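Endoglucanase (Cryptopygus antarcticus, PDB 5H4U) hydrolyses internal beta-1,4-glucosidic linkages in carboxymethylcellulose, lichenan and barley beta-glucan, releasing mainly short cello-oligosaccharides from carboxymethylcellulose. Local coordinates at residues V23-W28 / H136-I141. Numbering follows the deposited sequence.
Sequences VTTRYW and HFDLMI
The ring of Tyr-27 turns its edge to Asp-138, whose backbone O lies near the ring plane, 3.4 Å from CE1; ring and carboxylate planes are almost perpendicular, 87° apart. Met-140 lies alongside: its CG meets CE1 obliquely, and the slim, unbranched chain carries the sulfur into an oblique Met-aromatic contact. Val-23 puts CG2 over one face of the His-136 imidazole, a CH-pi contact that suits valine, whose branching at CB sets a methyl there. Trp-28 presents the CE3 edge of its broad indole to the Met-140 carbonyl carbon and Ile-141 N. On the face shared with Tyr-27, Thr-25 holds OG1 between its backbone N and carbonyl carbon (chi1 53°), 2.6 Å from Asp-138 OD1. Asp-138 is the inferred proton donor, and Tyr-27 also nears Asp-29, the inferred nucleophile. Were Tyr-27 an alanine, a gap would probably open beside Asp-138 CB, freeing the Met-140 thioether to turn. On the other face, apolar Leu-139 packs CD1 on Thr-24 CB, a buried place suiting leucine. Backbone hydrogen bonds join the parallel strands, among them Phe-137 N to Val-23 O (165° at the hydrogen). In this family 45 double-psi beta-barrel, strand 201-207 flanks 19-27, strand 85-94 flanks 135-140, and helix 184-191 packs on Ile-141.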
ATOM      1  N   VAL A  23     -11.368   7.836   5.296  1.00 10.10           N
ATOM      2  CA  VAL A  23     -10.290   8.761   5.002  1.00  9.80           C
ATOM      3  C   VAL A  23      -9.069   7.962   4.554  1.00 10.02           C
ATOM      4  O   VAL A  23      -8.947   6.763   4.819  1.00 10.68           O
ATOM      5  CB  VAL A  23      -9.964   9.626   6.239  1.00 10.58           C
ATOM      6  CG1 VAL A  23     -11.190  10.424   6.667  1.00 10.11           C
ATOM      7  CG2 VAL A  23      -9.510   8.741   7.384  1.00 10.93           C
ATOM      8  N   THR A  24      -8.168   8.629   3.840  1.00  9.59           N
ATOM      9  CA  THR A  24      -6.970   7.975   3.325  1.00  9.07           C
ATOM     10  C   THR A  24      -5.730   8.727   3.795  1.00  8.65           C
ATOM     11  O   THR A  24      -5.815   9.832   4.331  1.00  9.10           O
ATOM     12  CB  THR A  24      -7.010   7.841   1.787  1.00  9.15           C
ATOM     13  OG1 THR A  24      -7.033   9.134   1.167  1.00  9.30           O
ATOM     14  CG2 THR A  24      -8.236   7.013   1.343  1.00  8.79           C
ATOM     15  N   THR A  25      -4.571   8.092   3.647  1.00  8.24           N
ATOM     16  CA  THR A  25      -3.278   8.741   3.824  1.00  8.16           C
ATOM     17  C   THR A  25      -2.359   8.191   2.747  1.00  7.95           C
ATOM     18  O   THR A  25      -2.768   7.355   1.944  1.00  8.10           O
ATOM     19  CB  THR A  25      -2.706   8.499   5.238  1.00  8.81           C
ATOM     20  OG1 THR A  25      -2.697   7.098   5.523  1.00  9.04           O
ATOM     21  CG2 THR A  25      -3.515   9.227   6.315  1.00  8.05           C
ATOM     22  N   ARG A  26      -1.110   8.644   2.714  1.00  7.79           N
ATOM     23  CA  ARG A  26      -0.135   8.065   1.797  1.00  7.98           C
ATOM     24  C   ARG A  26       1.120   7.651   2.552  1.00  7.99           C
ATOM     25  O   ARG A  26       1.564   8.346   3.467  1.00  8.25           O
ATOM     26  CB  ARG A  26       0.209   9.038   0.666  1.00  7.94           C
ATOM     27  CG  ARG A  26       0.688  10.362   1.106  1.00  7.79           C
ATOM     28  CD  ARG A  26       0.802  11.321  -0.034  1.00  8.29           C
ATOM     29  NE  ARG A  26       1.454  12.541   0.409  1.00  8.78           N
ATOM     30  CZ  ARG A  26       0.816  13.579   0.936  1.00  9.08           C
ATOM     31  NH1 ARG A  26      -0.502  13.546   1.101  1.00  8.86           N
ATOM     32  NH2 ARG A  26       1.508  14.638   1.337  1.00  9.08           N
ATOM     33  N   TYR A  27       1.727   6.544   2.141  1.00  8.01           N
ATOM     34  CA  TYR A  27       2.891   6.110   2.893  1.00  8.11           C
ATOM     35  C   TYR A  27       3.650   5.052   2.123  1.00  7.98           C
ATOM     36  O   TYR A  27       3.087   4.357   1.284  1.00  8.00           O
ATOM     37  CB  TYR A  27       2.491   5.564   4.272  1.00  8.34           C
ATOM     38  CG  TYR A  27       2.235   4.074   4.348  1.00  8.33           C
ATOM     39  CD1 TYR A  27       1.027   3.533   3.924  1.00  8.17           C
ATOM     40  CD2 TYR A  27       3.185   3.208   4.899  1.00  8.48           C
ATOM     41  CE1 TYR A  27       0.777   2.165   4.015  1.00  8.28           C
ATOM     42  CE2 TYR A  27       2.954   1.843   4.984  1.00  8.40           C
ATOM     43  CZ  TYR A  27       1.748   1.327   4.543  1.00  8.79           C
ATOM     44  OH  TYR A  27       1.524  -0.028   4.631  1.00  9.19           O
ATOM     45  N   TRP A  28       4.944   4.963   2.407  1.00  8.03           N
ATOM     46  CA  TRP A  28       5.778   3.912   1.840  1.00  8.51           C
ATOM     47  C   TRP A  28       6.992   3.781   2.762  1.00  9.19           C
ATOM     48  O   TRP A  28       7.987   4.488   2.603  1.00  9.31           O
ATOM     49  CB  TRP A  28       6.203   4.198   0.420  1.00  8.58           C
ATOM     50  CG  TRP A  28       6.844   3.035  -0.230  1.00  8.32           C
ATOM     51  CD1 TRP A  28       8.139   2.612  -0.088  1.00  8.71           C
ATOM     52  CD2 TRP A  28       6.226   2.142  -1.149  1.00  8.31           C
ATOM     53  NE1 TRP A  28       8.363   1.499  -0.866  1.00  8.71           N
ATOM     54  CE2 TRP A  28       7.204   1.189  -1.529  1.00  8.64           C
ATOM     55  CE3 TRP A  28       4.941   2.049  -1.690  1.00  7.93           C
ATOM     56  CZ2 TRP A  28       6.929   0.157  -2.418  1.00  8.26           C
ATOM     57  CZ3 TRP A  28       4.669   1.025  -2.571  1.00  8.36           C
ATOM     58  CH2 TRP A  28       5.661   0.094  -2.933  1.00  8.41           C
ATOM     59  N   HIS A 136      -9.978   3.836   7.769  1.00 12.29           N
ATOM     60  CA  HIS A 136      -8.755   4.528   7.404  1.00 11.64           C
ATOM     61  C   HIS A 136      -7.999   3.646   6.426  1.00 10.94           C
ATOM     62  O   HIS A 136      -7.715   2.485   6.742  1.00 10.73           O
ATOM     63  CB  HIS A 136      -7.910   4.767   8.657  1.00 12.49           C
ATOM     64  CG  HIS A 136      -8.565   5.655   9.669  1.00 13.52           C
ATOM     65  ND1 HIS A 136      -8.102   6.914   9.982  1.00 14.06           N
ATOM     66  CD2 HIS A 136      -9.659   5.450  10.444  1.00 14.61           C
ATOM     67  CE1 HIS A 136      -8.878   7.446  10.912  1.00 14.95           C
ATOM     68  NE2 HIS A 136      -9.831   6.579  11.208  1.00 15.14           N
ATOM     69  N   PHE A 137      -7.650   4.191   5.263  1.00 10.28           N
ATOM     70  CA  PHE A 137      -6.868   3.470   4.262  1.00  9.19           C
ATOM     71  C   PHE A 137      -5.597   4.264   4.017  1.00  9.10           C
ATOM     72  O   PHE A 137      -5.659   5.442   3.655  1.00  9.12           O
ATOM     73  CB  PHE A 137      -7.643   3.288   2.953  1.00  9.11           C
ATOM     74  CG  PHE A 137      -8.586   2.118   2.950  1.00  9.48           C
ATOM     75  CD1 PHE A 137      -9.794   2.180   3.626  1.00  9.63           C
ATOM     76  CD2 PHE A 137      -8.297   0.978   2.213  1.00  9.23           C
ATOM     77  CE1 PHE A 137     -10.671   1.115   3.603  1.00 10.12           C
ATOM     78  CE2 PHE A 137      -9.167  -0.096   2.192  1.00  8.74           C
ATOM     79  CZ  PHE A 137     -10.349  -0.038   2.885  1.00  9.41           C
ATOM     80  N   ASP A 138      -4.452   3.622   4.199  1.00  9.09           N
ATOM     81  CA  ASP A 138      -3.148   4.247   3.977  1.00  8.64           C
ATOM     82  C   ASP A 138      -2.655   3.703   2.650  1.00  8.01           C
ATOM     83  O   ASP A 138      -2.233   2.555   2.567  1.00  8.36           O
ATOM     84  CB  ASP A 138      -2.168   3.955   5.114  1.00  8.51           C
ATOM     85  CG  ASP A 138      -2.812   4.073   6.503  1.00  9.77           C
ATOM     86  OD1 ASP A 138      -3.600   5.028   6.734  1.00  9.46           O
ATOM     87  OD2 ASP A 138      -2.517   3.223   7.385  1.00 10.68           O
ATOM     88  N   LEU A 139      -2.777   4.505   1.600  1.00  7.93           N
ATOM     89  CA  LEU A 139      -2.366   4.063   0.273  1.00  8.13           C
ATOM     90  C   LEU A 139      -0.850   3.931   0.196  1.00  7.27           C
ATOM     91  O   LEU A 139      -0.111   4.824   0.611  1.00  7.69           O
ATOM     92  CB  LEU A 139      -2.879   5.030  -0.808  1.00  7.91           C
ATOM     93  CG  LEU A 139      -4.384   5.153  -1.114  1.00  8.06           C
ATOM     94  CD1 LEU A 139      -5.238   5.300   0.116  1.00  8.90           C
ATOM     95  CD2 LEU A 139      -4.663   6.310  -2.045  1.00  7.74           C
ATOM     96  N   MET A 140      -0.395   2.844  -0.400  1.00  7.35           N
ATOM     97  CA  MET A 140       1.035   2.589  -0.514  1.00  7.59           C
ATOM     98  C   MET A 140       1.564   3.311  -1.753  1.00  7.60           C
ATOM     99  O   MET A 140       1.363   2.872  -2.884  1.00  7.70           O
ATOM    100  CB  MET A 140       1.286   1.087  -0.554  1.00  7.63           C
ATOM    101  CG  MET A 140       1.339   0.488   0.833  1.00  8.31           C
ATOM    102  SD  MET A 140       1.389  -1.322   0.943  1.00 11.13           S
ATOM    103  CE  MET A 140       3.149  -1.592   0.802  1.00  9.07           C
ATOM    104  N   ILE A 141       2.246   4.436  -1.541  1.00  7.94           N
ATOM    105  CA  ILE A 141       2.767   5.259  -2.626  1.00  7.67           C
ATOM    106  C   ILE A 141       4.239   5.572  -2.384  1.00  7.98           C
ATOM    107  O   ILE A 141       4.574   6.229  -1.397  1.00  8.17           O
ATOM    108  CB  ILE A 141       1.959   6.555  -2.772  1.00  7.54           C
ATOM    109  CG1 ILE A 141       0.466   6.207  -2.797  1.00  7.64           C
ATOM    110  CG2 ILE A 141       2.335   7.242  -4.051  1.00  8.04           C
ATOM    111  CD1 ILE A 141      -0.451   7.357  -2.570  1.00  7.80           C
TER